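Local coordinates for botulinum neurotoxin type C1 (Clostridium botulinum, PDB 3N7K), which is a clostridial neurotoxin whose receptor-binding domain, the fragment in this model, binds gangliosides and so probably docks the toxin on nerve cells, at residues Arg287-Thr292 with Gly300-Phe305; Gln352-Asn357 with Gln365-Asn370; Gly153-Tyr158 with Asp165-Lys170. One frame throughout, in Å; residues are numbered along the deposited sequence.

Contact 1 of 3, residues Arg287-Thr292 with Gly300-Phe305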
loop_
_atom_site.group_PDB
_atom_site.type_symbol
_atom_site.label_atom_id
_atom_site.label_comp_id
_atom_site.label_asym_id
_atom_site.label_seq_id
_atom_site.Cartn_x
_atom_site.Cartn_y
_atom_site.Cartn_z
ATOM N N ARG A 287 -12.872 18.579 2.577
ATOM C CA ARG A 287 -13.033 18.902 1.152
ATOM C C ARG A 287 -13.632 20.254 0.838
ATOM O O ARG A 287 -14.539 20.712 1.508
ATOM C CB ARG A 287 -13.891 17.854 0.452
ATOM C CG ARG A 287 -14.187 18.193 -1.002
ATOM C CD ARG A 287 -15.140 17.182 -1.617
ATOM N NE ARG A 287 -16.496 17.291 -1.082
ATOM C CZ ARG A 287 -17.319 16.256 -0.933
ATOM N NH1 ARG A 287 -18.541 16.436 -0.446
ATOM N NH2 ARG A 287 -16.914 15.031 -1.249
ATOM N N ILE A 288 -13.132 20.879 -0.217
ATOM C CA ILE A 288 -13.638 22.173 -0.644
ATOM C C ILE A 288 -14.270 22.004 -2.028
ATOM O O ILE A 288 -15.357 22.517 -2.293
ATOM C CB ILE A 288 -12.495 23.224 -0.655
ATOM C CG1 ILE A 288 -12.155 23.601 0.788
ATOM C CG2 ILE A 288 -12.894 24.454 -1.471
ATOM C CD1 ILE A 288 -10.924 24.437 0.936
ATOM N N ARG A 289 -13.582 21.265 -2.898
ATOM C CA ARG A 289 -14.074 20.970 -4.241
ATOM C C ARG A 289 -13.646 19.559 -4.643
ATOM O O ARG A 289 -12.470 19.229 -4.620
ATOM C CB ARG A 289 -13.545 21.979 -5.261
ATOM C CG ARG A 289 -13.852 21.563 -6.690
ATOM C CD ARG A 289 -13.850 22.721 -7.665
ATOM N NE ARG A 289 -12.526 23.196 -8.065
ATOM C CZ ARG A 289 -11.500 22.417 -8.418
ATOM N NH1 ARG A 289 -10.347 22.969 -8.786
ATOM N NH2 ARG A 289 -11.601 21.093 -8.366
ATOM N N GLY A 290 -14.614 18.729 -5.005
ATOM C CA GLY A 290 -14.327 17.359 -5.388
ATOM C C GLY A 290 -15.640 16.667 -5.685
ATOM O O GLY A 290 -16.665 17.336 -5.795
ATOM N N ASN A 291 -15.633 15.343 -5.814
ATOM C CA ASN A 291 -16.871 14.631 -6.111
ATOM C C ASN A 291 -17.746 14.524 -4.873
ATOM O O ASN A 291 -17.474 13.728 -3.977
ATOM C CB ASN A 291 -16.586 13.235 -6.674
ATOM C CG ASN A 291 -17.847 12.548 -7.169
ATOM O OD1 ASN A 291 -18.320 11.588 -6.567
ATOM N ND2 ASN A 291 -18.411 13.057 -8.264
ATOM N N THR A 292 -18.803 15.327 -4.843
ATOM C CA THR A 292 -19.725 15.361 -3.712
ATOM C C THR A 292 -20.361 14.025 -3.320
ATOM O O THR A 292 -20.806 13.869 -2.180
ATOM C CB THR A 292 -20.864 16.401 -3.943
ATOM O OG1 THR A 292 -21.510 16.152 -5.199
ATOM C CG2 THR A 292 -20.309 17.810 -3.930
ATOM N N GLY A 300 -6.455 16.681 -7.594
ATOM C CA GLY A 300 -7.063 17.908 -8.074
ATOM C C GLY A 300 -8.090 18.454 -7.098
ATOM O O GLY A 300 -8.535 19.599 -7.229
ATOM N N ASP A 301 -8.480 17.631 -6.125
ATOM C CA ASP A 301 -9.446 18.043 -5.113
ATOM C C ASP A 301 -8.849 19.144 -4.242
ATOM O O ASP A 301 -7.677 19.059 -3.858
ATOM C CB ASP A 301 -9.808 16.856 -4.224
ATOM C CG ASP A 301 -10.943 16.033 -4.780
ATOM O OD1 ASP A 301 -11.222 16.142 -5.996
ATOM O OD2 ASP A 301 -11.545 15.266 -3.994
ATOM N N ILE A 302 -9.644 20.173 -3.935
ATOM C CA ILE A 302 -9.180 21.264 -3.074
ATOM C C ILE A 302 -9.658 20.941 -1.666
ATOM O O ILE A 302 -10.739 20.373 -1.483
ATOM C CB ILE A 302 -9.733 22.651 -3.501
ATOM C CG1 ILE A 302 -9.258 23.016 -4.909
ATOM C CG2 ILE A 302 -9.192 23.722 -2.575
ATOM C CD1 ILE A 302 -9.721 22.073 -5.985
ATOM N N LEU A 303 -8.856 21.311 -0.672
ATOM C CA LEU A 303 -9.172 20.999 0.718
ATOM C C LEU A 303 -8.276 21.709 1.738
ATOM O O LEU A 303 -7.360 22.445 1.376
ATOM C CB LEU A 303 -9.013 19.489 0.902
ATOM C CG LEU A 303 -7.791 18.927 0.156
ATOM C CD1 LEU A 303 -6.510 19.287 0.862
ATOM C CD2 LEU A 303 -7.914 17.435 0.050
ATOM N N TYR A 304 -8.569 21.491 3.016
ATOM C CA TYR A 304 -7.755 22.021 4.103
ATOM C C TYR A 304 -7.650 20.900 5.114
ATOM O O TYR A 304 -8.225 19.824 4.917
ATOM C CB TYR A 304 -8.359 23.260 4.766
ATOM C CG TYR A 304 -9.753 23.100 5.315
ATOM C CD1 TYR A 304 -10.857 23.099 4.459
ATOM C CD2 TYR A 304 -9.980 23.006 6.697
ATOM C CE1 TYR A 304 -12.152 23.021 4.952
ATOM C CE2 TYR A 304 -11.274 22.920 7.207
ATOM C CZ TYR A 304 -12.355 22.932 6.322
ATOM O OH TYR A 304 -13.646 22.865 6.789
ATOM N N PHE A 305 -6.914 21.146 6.189
ATOM C CA PHE A 305 -6.731 20.127 7.204
ATOM C C PHE A 305 -7.039 20.668 8.587
ATOM O O PHE A 305 -6.647 21.775 8.929
ATOM C CB PHE A 305 -5.289 19.602 7.172
ATOM C CG PHE A 305 -4.838 19.152 5.816
ATOM C CD1 PHE A 305 -4.547 20.083 4.816
ATOM C CD2 PHE A 305 -4.738 17.800 5.516
ATOM C CE1 PHE A 305 -4.167 19.671 3.524
ATOM C CE2 PHE A 305 -4.363 17.378 4.240
ATOM C CZ PHE A 305 -4.077 18.319 3.240
#
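A classic beta bulge joins these segments: I288 and R289 both face I302, where strand 283-287 gives way to a loop and meets the start of strand 302-308 in the beta-trefoil of the C-terminal receptor-binding region. The carbonyl of I302 carries the bulge. I302 O takes I288 N at 2.8 Å and, in a longer bond, R289 N at 3.3 Å; both donors come from the same face, well above the carbonyl plane and off its lone pairs. In return, I302 N gives its hydrogen to R289 O, in the carbonyl plane and on a lone pair, at 3.1 Å. Beyond the bulge, R287 and L303 form a non-hydrogen-bonded pair.

The side chain of I288 points at the opposite segment. CB and CG2 of I288 each lie 3.9 Å from I302 CG2, the two chains at roughly right angles. With CG1 beside the backbone N (chi1 -74°), CD1 of I288 runs on to the edge of the Y304 ring, 3.8 Å from CD1 of Y304. R289 folds back at chi3 (77°), which brings one face of its guanidinium over the end of I302; the modelled approach there is tight enough to be doubtful. Its NH1 is hydrogen-bonded to N372 O.

D301 sits beside G290, whose lack of a side chain leaves room for the carboxylate. OD2 is held by Y243 OH and by the backbone N of R298, while OD1 of D301 rests 3.4 Å from G290 CA.

Contact 2 of 3, residues Gln352-Asn357 with Gln365-Asn370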
loop_
_atom_site.group_PDB
_atom_site.type_symbol
_atom_site.label_atom_id
_atom_site.label_comp_id
_atom_site.label_asym_id
_atom_site.label_seq_id
_atom_site.Cartn_x
_atom_site.Cartn_y
_atom_site.Cartn_z
ATOM N N GLN A 352 -4.296 21.738 -2.579
ATOM C CA GLN A 352 -4.812 20.817 -3.579
ATOM C C GLN A 352 -3.953 19.578 -3.477
ATOM O O GLN A 352 -2.727 19.657 -3.506
ATOM C CB GLN A 352 -4.690 21.397 -4.979
ATOM C CG GLN A 352 -5.327 20.512 -6.037
ATOM C CD GLN A 352 -5.173 21.078 -7.435
ATOM O OE1 GLN A 352 -4.057 21.142 -7.971
ATOM N NE2 GLN A 352 -6.289 21.498 -8.038
ATOM N N ILE A 353 -4.603 18.433 -3.359
ATOM C CA ILE A 353 -3.909 17.176 -3.210
ATOM C C ILE A 353 -3.747 16.434 -4.540
ATOM O O ILE A 353 -4.596 16.528 -5.439
ATOM C CB ILE A 353 -4.663 16.309 -2.177
ATOM C CG1 ILE A 353 -3.790 15.151 -1.701
ATOM C CG2 ILE A 353 -5.976 15.811 -2.770
ATOM C CD1 ILE A 353 -4.384 14.466 -0.495
ATOM N N GLN A 354 -2.640 15.702 -4.656
ATOM C CA GLN A 354 -2.330 14.934 -5.859
ATOM C C GLN A 354 -1.776 13.551 -5.499
ATOM O O GLN A 354 -0.817 13.434 -4.737
ATOM C CB GLN A 354 -1.307 15.690 -6.704
ATOM C CG GLN A 354 -1.659 15.827 -8.165
ATOM C CD GLN A 354 -2.899 16.663 -8.407
ATOM O OE1 GLN A 354 -4.006 16.134 -8.472
ATOM N NE2 GLN A 354 -2.721 17.978 -8.538
ATOM N N PRO A 355 -2.372 12.483 -6.056
ATOM C CA PRO A 355 -1.896 11.131 -5.757
ATOM C C PRO A 355 -0.444 11.003 -6.169
ATOM O O PRO A 355 -0.022 11.530 -7.198
ATOM C CB PRO A 355 -2.822 10.250 -6.585
ATOM C CG PRO A 355 -3.072 11.096 -7.796
ATOM C CD PRO A 355 -3.307 12.470 -7.196
ATOM N N MET A 356 0.318 10.292 -5.355
ATOM C CA MET A 356 1.725 10.113 -5.609
ATOM C C MET A 356 2.135 8.793 -4.993
ATOM O O MET A 356 2.508 8.733 -3.826
ATOM C CB MET A 356 2.481 11.273 -4.970
ATOM C CG MET A 356 3.954 11.064 -4.863
ATOM S SD MET A 356 4.549 10.511 -6.426
ATOM C CE MET A 356 4.902 12.102 -7.197
ATOM N N ASN A 357 2.052 7.728 -5.783
ATOM C CA ASN A 357 2.403 6.386 -5.318
ATOM C C ASN A 357 3.764 5.943 -5.828
ATOM O O ASN A 357 4.148 6.247 -6.962
ATOM C CB ASN A 357 1.362 5.388 -5.793
ATOM C CG ASN A 357 -0.029 5.835 -5.490
ATOM O OD1 ASN A 357 -0.399 5.980 -4.328
ATOM N ND2 ASN A 357 -0.816 6.079 -6.534
ATOM N N GLN A 365 0.967 14.483 -2.877
ATOM C CA GLN A 365 1.623 15.775 -2.941
ATOM C C GLN A 365 0.581 16.842 -2.644
ATOM O O GLN A 365 -0.505 16.847 -3.225
ATOM C CB GLN A 365 2.270 15.984 -4.309
ATOM C CG GLN A 365 3.752 15.619 -4.302
ATOM C CD GLN A 365 4.334 15.336 -5.677
ATOM O OE1 GLN A 365 5.551 15.331 -5.843
ATOM N NE2 GLN A 365 3.470 15.078 -6.662
ATOM N N ILE A 366 0.904 17.725 -1.706
ATOM C CA ILE A 366 -0.020 18.777 -1.317
ATOM C C ILE A 366 0.489 20.111 -1.818
ATOM O O ILE A 366 1.621 20.512 -1.527
ATOM C CB ILE A 366 -0.154 18.883 0.208
ATOM C CG1 ILE A 366 0.151 17.531 0.874
ATOM C CG2 ILE A 366 -1.547 19.435 0.542
ATOM C CD1 ILE A 366 -0.961 16.554 0.893
ATOM N N PHE A 367 -0.365 20.807 -2.553
ATOM C CA PHE A 367 0.014 22.091 -3.115
ATOM C C PHE A 367 -0.814 23.214 -2.528
ATOM O O PHE A 367 -1.942 22.998 -2.103
ATOM C CB PHE A 367 -0.171 22.051 -4.623
ATOM C CG PHE A 367 0.625 20.984 -5.288
ATOM C CD1 PHE A 367 1.839 21.280 -5.890
ATOM C CD2 PHE A 367 0.178 19.668 -5.282
ATOM C CE1 PHE A 367 2.601 20.276 -6.481
ATOM C CE2 PHE A 367 0.930 18.653 -5.867
ATOM C CZ PHE A 367 2.144 18.958 -6.468
ATOM N N LYS A 368 -0.244 24.411 -2.500
ATOM C CA LYS A 368 -0.947 25.567 -1.974
ATOM C C LYS A 368 -1.693 26.228 -3.133
ATOM O O LYS A 368 -1.084 26.663 -4.113
ATOM C CB LYS A 368 0.055 26.546 -1.336
ATOM C CG LYS A 368 -0.582 27.730 -0.610
ATOM C CD LYS A 368 -1.192 27.335 0.725
ATOM C CE LYS A 368 -2.247 28.341 1.161
ATOM N NZ LYS A 368 -3.504 28.201 0.375
ATOM N N SER A 369 -3.016 26.283 -3.027
ATOM C CA SER A 369 -3.830 26.891 -4.072
ATOM C C SER A 369 -4.853 27.878 -3.525
ATOM O O SER A 369 -4.965 28.085 -2.313
ATOM C CB SER A 369 -4.566 25.808 -4.868
ATOM O OG SER A 369 -5.548 25.156 -4.081
ATOM N N ASN A 370 -5.584 28.496 -4.447
ATOM C CA ASN A 370 -6.637 29.442 -4.115
ATOM C C ASN A 370 -7.920 28.617 -3.966
ATOM O O ASN A 370 -7.871 27.388 -3.971
ATOM C CB ASN A 370 -6.796 30.480 -5.229
ATOM C CG ASN A 370 -6.905 29.849 -6.596
ATOM O OD1 ASN A 370 -5.903 29.505 -7.217
ATOM N ND2 ASN A 370 -8.129 29.677 -7.068
#
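Four backbone hydrogen bonds tie Q352 and Q354 to F367 and Q365. F367 N reaches Q352 O at 2.8 Å, and the return bond runs from Q352 N to F367 O, an oxygen whose modelled place is less sure. Q354 N to Q365 O and Q365 N to Q354 O are both 2.8 Å and lie in the carbonyl planes. Between these two hydrogen-bonded pairs, I353 and I366 form a non-hydrogen-bonded one, where I353 CA lies 3.4 Å from Q365 O in a CA-H...O contact.

The bonds close a beta hairpin of the trefoil, strands 351-358 and 361-369, which run antiparallel at 155°. Side-chain contacts divide between its two faces. On one, I353 and I366 run alongside each other in an apolar contact, with I353 CG1 4.1 Å from I366 CD1; L303 and F305 of the neighbouring strand touch them there. On the other, the F367 ring turns its edge to the partner strand: CG stands beside its own backbone N (chi1 -59°), which puts CD2 of F367 3.4 Å from Q352 O, in the ring plane, and brings CE2 alongside Q354 CB. Further along, M356 bends at chi2 and chi3 until its CE comes to the end of the Q365 side chain, 3.6 Å from Q365 CD.

The polar side chains find partners beyond the strand pair or within their own strand. Q352 NE2 makes a weak bond to G300 O, and K368 NZ is held by the carbonyls of D347 and I350, its cation against the F351 ring. S369 OG bonds to N370 O on a lone pair.

Contact 3 of 3, residues Gly153-Tyr158 with Asp165-Lys170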
loop_
_atom_site.group_PDB
_atom_site.type_symbol
_atom_site.label_atom_id
_atom_site.label_comp_id
_atom_site.label_asym_id
_atom_site.label_seq_id
_atom_site.Cartn_x
_atom_site.Cartn_y
_atom_site.Cartn_z
ATOM N N GLY A 153 12.646 -21.166 -20.229
ATOM C CA GLY A 153 13.326 -19.910 -19.993
ATOM C C GLY A 153 13.340 -19.500 -18.539
ATOM O O GLY A 153 13.759 -20.257 -17.657
ATOM N N ASN A 154 12.849 -18.299 -18.273
ATOM C CA ASN A 154 12.855 -17.786 -16.918
ATOM C C ASN A 154 11.546 -17.753 -16.123
ATOM O O ASN A 154 10.435 -17.745 -16.658
ATOM C CB ASN A 154 13.482 -16.392 -16.926
ATOM C CG ASN A 154 14.946 -16.421 -17.311
ATOM O OD1 ASN A 154 15.793 -16.876 -16.540
ATOM N ND2 ASN A 154 15.254 -15.941 -18.514
ATOM N N MET A 155 11.733 -17.736 -14.810
ATOM C CA MET A 155 10.671 -17.672 -13.824
ATOM C C MET A 155 10.936 -16.355 -13.097
ATOM O O MET A 155 12.052 -16.124 -12.620
ATOM C CB MET A 155 10.815 -18.854 -12.864
ATOM C CG MET A 155 10.177 -18.683 -11.496
ATOM S SD MET A 155 10.788 -19.974 -10.379
ATOM C CE MET A 155 9.310 -20.930 -10.092
ATOM N N LYS A 156 9.935 -15.481 -13.039
ATOM C CA LYS A 156 10.117 -14.200 -12.360
ATOM C C LYS A 156 8.904 -13.748 -11.579
ATOM O O LYS A 156 7.801 -14.263 -11.748
ATOM C CB LYS A 156 10.504 -13.091 -13.347
ATOM C CG LYS A 156 10.646 -13.509 -14.795
ATOM C CD LYS A 156 11.280 -12.374 -15.575
ATOM C CE LYS A 156 11.432 -12.689 -17.057
ATOM N NZ LYS A 156 10.121 -12.908 -17.733
ATOM N N ILE A 157 9.119 -12.764 -10.719
ATOM C CA ILE A 157 8.047 -12.229 -9.910
ATOM C C ILE A 157 8.131 -10.709 -9.886
ATOM O O ILE A 157 9.215 -10.148 -9.789
ATOM C CB ILE A 157 8.111 -12.796 -8.464
ATOM C CG1 ILE A 157 7.019 -12.155 -7.607
ATOM C CG2 ILE A 157 9.487 -12.560 -7.858
ATOM C CD1 ILE A 157 6.848 -12.798 -6.257
ATOM N N TYR A 158 6.979 -10.050 -9.996
ATOM C CA TYR A 158 6.912 -8.592 -9.973
ATOM C C TYR A 158 6.018 -8.102 -8.838
ATOM O O TYR A 158 5.004 -8.714 -8.531
ATOM C CB TYR A 158 6.305 -8.041 -11.267
ATOM C CG TYR A 158 6.919 -8.540 -12.551
ATOM C CD1 TYR A 158 7.487 -7.648 -13.456
ATOM C CD2 TYR A 158 6.893 -9.889 -12.889
ATOM C CE1 TYR A 158 8.011 -8.081 -14.663
ATOM C CE2 TYR A 158 7.417 -10.332 -14.097
ATOM C CZ TYR A 158 7.972 -9.416 -14.980
ATOM O OH TYR A 158 8.474 -9.823 -16.188
ATOM N N ASP A 165 12.628 -10.255 -8.912
ATOM C CA ASP A 165 13.540 -11.368 -8.972
ATOM C C ASP A 165 13.318 -12.079 -10.300
ATOM O O ASP A 165 12.215 -12.062 -10.848
ATOM C CB ASP A 165 13.228 -12.297 -7.797
ATOM C CG ASP A 165 14.386 -13.186 -7.434
ATOM O OD1 ASP A 165 15.500 -12.934 -7.933
ATOM O OD2 ASP A 165 14.188 -14.130 -6.644
ATOM N N THR A 166 14.371 -12.690 -10.825
ATOM C CA THR A 166 14.304 -13.421 -12.086
ATOM C C THR A 166 15.198 -14.640 -11.914
ATOM O O THR A 166 16.123 -14.623 -11.087
ATOM C CB THR A 166 14.840 -12.571 -13.257
ATOM O OG1 THR A 166 14.876 -13.362 -14.455
ATOM C CG2 THR A 166 16.240 -12.057 -12.949
ATOM N N ILE A 167 14.927 -15.696 -12.680
ATOM C CA ILE A 167 15.730 -16.912 -12.587
ATOM C C ILE A 167 15.422 -17.930 -13.682
ATOM O O ILE A 167 14.310 -17.974 -14.218
ATOM C CB ILE A 167 15.548 -17.600 -11.220
ATOM C CG1 ILE A 167 16.502 -18.791 -11.100
ATOM C CG2 ILE A 167 14.123 -18.097 -11.083
ATOM C CD1 ILE A 167 17.937 -18.472 -11.469
ATOM N N LYS A 168 16.420 -18.750 -14.004
ATOM C CA LYS A 168 16.262 -19.770 -15.027
ATOM C C LYS A 168 15.639 -21.032 -14.450
ATOM O O LYS A 168 16.091 -21.564 -13.436
ATOM C CB LYS A 168 17.617 -20.088 -15.667
ATOM C CG LYS A 168 17.614 -21.261 -16.630
ATOM C CD LYS A 168 16.582 -21.116 -17.734
ATOM C CE LYS A 168 16.502 -22.394 -18.551
ATOM N NZ LYS A 168 15.314 -22.440 -19.441
ATOM N N VAL A 169 14.576 -21.490 -15.097
ATOM C CA VAL A 169 13.884 -22.698 -14.671
ATOM C C VAL A 169 14.750 -23.899 -15.042
ATOM O O VAL A 169 15.244 -23.999 -16.167
ATOM C CB VAL A 169 12.507 -22.827 -15.366
ATOM C CG1 VAL A 169 11.914 -24.170 -15.086
ATOM C CG2 VAL A 169 11.570 -21.750 -14.880
ATOM N N LYS A 170 14.942 -24.797 -14.082
ATOM C CA LYS A 170 15.736 -26.001 -14.296
ATOM C C LYS A 170 14.830 -27.131 -14.800
ATOM O O LYS A 170 13.603 -27.011 -14.757
ATOM C CB LYS A 170 16.394 -26.419 -12.983
ATOM C CG LYS A 170 15.397 -26.790 -11.896
ATOM C CD LYS A 170 16.098 -27.076 -10.573
ATOM C CE LYS A 170 15.091 -27.313 -9.455
ATOM N NZ LYS A 170 15.719 -27.318 -8.090
#
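M155 and I167 lie parallel, their branches turned to the same side of the sheet, across the antiparallel hairpin of strands 154-159 and 162-168 at the margin of a sheet in the concanavalin-like jelly roll of the N-terminal receptor-binding region. M155 CB is 3.8 Å from I167 CG2, and V169 CG2 closes on the same CB at 3.6 Å. From there the methionine leads off away from its partner strand, toward F114 and L116 of the facing strand.

I157 and D165 share this face but meet at a slant: I157 CG2, set between its own backbone N and carbonyl carbon, comes 3.8 Å from D165 CB. On the other face K156 and T166 keep company, K156 CD passing 3.9 Å from T166 OG1 before the amine continues to a long, weak ion pair with E214.

Backbone bonds fix this register. M155 N reaches I167 O at 2.7 Å in a nearly straight bond, and I157 N donates to D165 O. At the open end, G153 O has two donors: V169 N comes almost head-on, whereas K168, bent at chi2 (55°), swings NZ round to a lone pair of that oxygen at 3.2 Å.

Contacts 1 and 2 belong to one sheet of the beta-trefoil, their centres 10 Å apart, because strands 302-308 and 351-358 are neighbours in it. They touch directly: G300 N lies 2.9 Å from I353 O, a probable hydrogen bond. The first strand of the hairpin in contact 2 thus flanks the segment that closes the bulge of contact 1. Contact 3 comes earlier in the chain, in the jelly-roll region and on the opposite side of the chain's centre. Its centre is 45 Å from that of contact 1 and 39 Å from that of contact 2, and even its nearest atoms stay about 15 Å from contact 2, so the two regions do not meet through these contacts.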